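Side-chain contact in Phospholipase/Carboxylesterase (Dyadobacter fermentans, PDB 4H0C), which probably hydrolyses carboxylic ester bonds, as an alpha/beta hydrolase of the phospholipase/carboxylesterase family: residues H7-I12 with V85-A90. Numbering follows the deposited sequence.
Sequences HSKQII and VGEVVA
Ile11 and Val88 form the apolar part of this contact, where the edge strand 11-15 faces helix 77-94. One methyl of Val88 does the touching: CG2 lies 3.9 Å from Ile11 CD1 and equally near Ile11 CG1, so the outer arm of the isoleucine is met along its CG1-CD1 bond and not at its end alone. The two side chains run past each other in opposite senses. Ile11 reaches this position with CG1 opposite its own carbonyl carbon (chi1 -60°) and the arm extended at chi2. The CB of Val88, itself a buried residue, leaves the helix to one side of the strand rather than straight at it, and the CG2 branch closes the gap.

The other half, Lys9 with Glu87, is looser and lies on the solvent side. Its closest approach is between methylenes, Lys9 CD to Glu87 CG at 4.1 Å, where the two chains cross at a slant. The charged ends approach without pairing: Lys9 NZ stands 4.4 Å from Glu87 OE2, beyond salt-bridge range, and makes a long, weak ion pair with Glu91. Because the carboxylates of Glu87 and Glu91 lie close together, the lysine charge probably eases their mutual repulsion. The modest total of 148 Å² buried by both segments, with no hydrogen bond between them, fits a contact made by side chains alone.

Strand 11-15 is an outermost strand of the mixed alpha/beta-hydrolase sheet, antiparallel to its neighbour 50-55; the Ile12 backbone is hydrogen-bonded to that of Ala54. Ile11 also touches Glu91, one turn beyond Glu87 on helix 77-94, while Val85 and Val89 pack against helix 109-120, placing helix 77-94 between that helix and the sheet's edge strand.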
ATOM      1  N   HIS A   7      15.698   1.592  -6.046  1.00 17.92           N
ATOM      2  CA  HIS A   7      14.799   2.746  -6.057  1.00 16.70           C
ATOM      3  C   HIS A   7      15.501   3.866  -5.375  1.00 19.25           C
ATOM      4  O   HIS A   7      15.730   3.828  -4.163  1.00 24.07           O
ATOM      5  CB  HIS A   7      13.470   2.424  -5.409  1.00 17.01           C
ATOM      6  CG  HIS A   7      12.711   1.366  -6.150  1.00 15.97           C
ATOM      7  ND1 HIS A   7      12.139   1.602  -7.358  1.00 15.92           N
ATOM      8  CD2 HIS A   7      12.476   0.021  -5.856  1.00 13.32           C
ATOM      9  CE1 HIS A   7      11.558   0.474  -7.811  1.00 14.28           C
ATOM     10  NE2 HIS A   7      11.758  -0.496  -6.904  1.00 13.33           N
ATOM     11  N   SER A   8      15.910   4.859  -6.161  1.00 18.89           N
ATOM     12  CA  SER A   8      16.531   6.046  -5.588  1.00 21.12           C
ATOM     13  C   SER A   8      15.485   6.875  -4.828  1.00 20.37           C
ATOM     14  O   SER A   8      14.277   6.719  -5.035  1.00 22.16           O
ATOM     15  CB  SER A   8      17.233   6.869  -6.673  1.00 25.20           C
ATOM     16  OG  SER A   8      16.297   7.416  -7.586  1.00 26.95           O
ATOM     17  N   LYS A   9      15.958   7.771  -3.967  1.00 22.16           N
ATOM     18  CA  LYS A   9      15.089   8.567  -3.092  1.00 25.08           C
ATOM     19  C   LYS A   9      14.383   9.678  -3.880  1.00 22.53           C
ATOM     20  O   LYS A   9      14.815  10.826  -3.888  1.00 29.20           O
ATOM     21  CB  LYS A   9      15.900   9.124  -1.919  1.00 29.00           C
ATOM     22  CG  LYS A   9      15.085   9.749  -0.791  1.00 30.60           C
ATOM     23  CD  LYS A   9      15.971   9.997   0.422  1.00 38.32           C
ATOM     24  CE  LYS A   9      15.624  11.290   1.137  1.00 34.74           C
ATOM     25  NZ  LYS A   9      16.707  11.691   2.089  1.00 39.48           N
ATOM     26  N   GLN A  10      13.310   9.301  -4.560  1.00 20.91           N
ATOM     27  CA  GLN A  10      12.476  10.221  -5.326  1.00 20.05           C
ATOM     28  C   GLN A  10      11.117  10.303  -4.619  1.00 22.62           C
ATOM     29  O   GLN A  10      10.328   9.355  -4.668  1.00 22.05           O
ATOM     30  CB  GLN A  10      12.287   9.697  -6.748  1.00 21.61           C
ATOM     31  CG  GLN A  10      13.535   9.516  -7.602  1.00 28.25           C
ATOM     32  CD  GLN A  10      13.184   9.062  -9.018  1.00 28.27           C
ATOM     33  OE1 GLN A  10      13.382   7.896  -9.386  1.00 33.32           O
ATOM     34  NE2 GLN A  10      12.648   9.979  -9.813  1.00 31.07           N
ATOM     35  N   ILE A  11      10.856  11.409  -3.932  1.00 21.22           N
ATOM     36  CA  ILE A  11       9.646  11.520  -3.111  1.00 21.20           C
ATOM     37  C   ILE A  11       8.918  12.801  -3.478  1.00 22.34           C
ATOM     38  O   ILE A  11       9.449  13.898  -3.302  1.00 27.35           O
ATOM     39  CB  ILE A  11       9.956  11.525  -1.589  1.00 21.55           C
ATOM     40  CG1 ILE A  11      10.670  10.230  -1.158  1.00 22.18           C
ATOM     41  CG2 ILE A  11       8.668  11.686  -0.791  1.00 24.86           C
ATOM     42  CD1 ILE A  11      11.479  10.347   0.128  1.00 27.85           C
ATOM     43  N   ILE A  12       7.694  12.659  -3.963  1.00 20.68           N
ATOM     44  CA  ILE A  12       6.865  13.801  -4.344  1.00 21.84           C
ATOM     45  C   ILE A  12       5.865  14.080  -3.227  1.00 21.66           C
ATOM     46  O   ILE A  12       5.251  13.158  -2.697  1.00 26.09           O
ATOM     47  CB  ILE A  12       6.180  13.500  -5.692  1.00 28.20           C
ATOM     48  CG1 ILE A  12       7.243  13.521  -6.791  1.00 32.31           C
ATOM     49  CG2 ILE A  12       5.084  14.500  -6.012  1.00 32.51           C
ATOM     50  CD1 ILE A  12       6.802  12.912  -8.098  1.00 38.34           C
ATOM     51  N   VAL A  85       9.905   2.966   1.103  1.00 14.94           N
ATOM     52  CA  VAL A  85       8.658   3.232   1.851  1.00 14.15           C
ATOM     53  C   VAL A  85       9.031   3.522   3.293  1.00 12.32           C
ATOM     54  O   VAL A  85       8.538   4.483   3.904  1.00 13.31           O
ATOM     55  CB  VAL A  85       7.661   2.061   1.765  1.00 14.85           C
ATOM     56  CG1 VAL A  85       6.445   2.301   2.672  1.00 14.24           C
ATOM     57  CG2 VAL A  85       7.281   1.801   0.308  1.00 15.52           C
ATOM     58  N   GLY A  86       9.943   2.709   3.827  1.00 12.62           N
ATOM     59  CA  GLY A  86      10.430   2.893   5.197  1.00 13.58           C
ATOM     60  C   GLY A  86      11.084   4.256   5.413  1.00 13.92           C
ATOM     61  O   GLY A  86      10.928   4.869   6.478  1.00 16.28           O
ATOM     62  N   GLU A  87      11.865   4.713   4.433  1.00 14.93           N
ATOM     63  CA  GLU A  87      12.452   6.077   4.483  1.00 17.83           C
ATOM     64  C   GLU A  87      11.366   7.160   4.553  1.00 15.95           C
ATOM     65  O   GLU A  87      11.485   8.137   5.332  1.00 17.50           O
ATOM     66  CB  GLU A  87      13.373   6.326   3.276  1.00 19.13           C
ATOM     67  CG  GLU A  87      13.982   7.725   3.211  1.00 25.33           C
ATOM     68  CD  GLU A  87      14.696   8.150   4.494  1.00 31.24           C
ATOM     69  OE1 GLU A  87      15.528   7.375   5.003  1.00 38.54           O
ATOM     70  OE2 GLU A  87      14.435   9.265   5.002  1.00 38.92           O
ATOM     71  N   VAL A  88      10.321   7.002   3.727  1.00 14.72           N
ATOM     72  CA  VAL A  88       9.214   7.955   3.721  1.00 15.03           C
ATOM     73  C   VAL A  88       8.537   7.988   5.093  1.00 13.76           C
ATOM     74  O   VAL A  88       8.332   9.078   5.663  1.00 14.28           O
ATOM     75  CB  VAL A  88       8.169   7.617   2.620  1.00 13.63           C
ATOM     76  CG1 VAL A  88       6.906   8.481   2.773  1.00 16.63           C
ATOM     77  CG2 VAL A  88       8.783   7.763   1.225  1.00 17.78           C
ATOM     78  N   VAL A  89       8.218   6.801   5.634  1.00 13.58           N
ATOM     79  CA  VAL A  89       7.637   6.722   6.997  1.00 13.15           C
ATOM     80  C   VAL A  89       8.538   7.390   8.033  1.00 13.65           C
ATOM     81  O   VAL A  89       8.057   8.188   8.863  1.00 14.65           O
ATOM     82  CB  VAL A  89       7.269   5.280   7.421  1.00 13.36           C
ATOM     83  CG1 VAL A  89       6.846   5.228   8.890  1.00 16.10           C
ATOM     84  CG2 VAL A  89       6.190   4.699   6.480  1.00 14.50           C
ATOM     85  N   ALA A  90       9.837   7.092   7.975  1.00 14.34           N
ATOM     86  CA  ALA A  90      10.797   7.711   8.884  1.00 16.21           C
ATOM     87  C   ALA A  90      10.798   9.235   8.767  1.00 16.33           C
ATOM     88  O   ALA A  90      10.831   9.939   9.778  1.00 17.31           O
ATOM     89  CB  ALA A  90      12.206   7.156   8.647  1.00 17.00           C
TER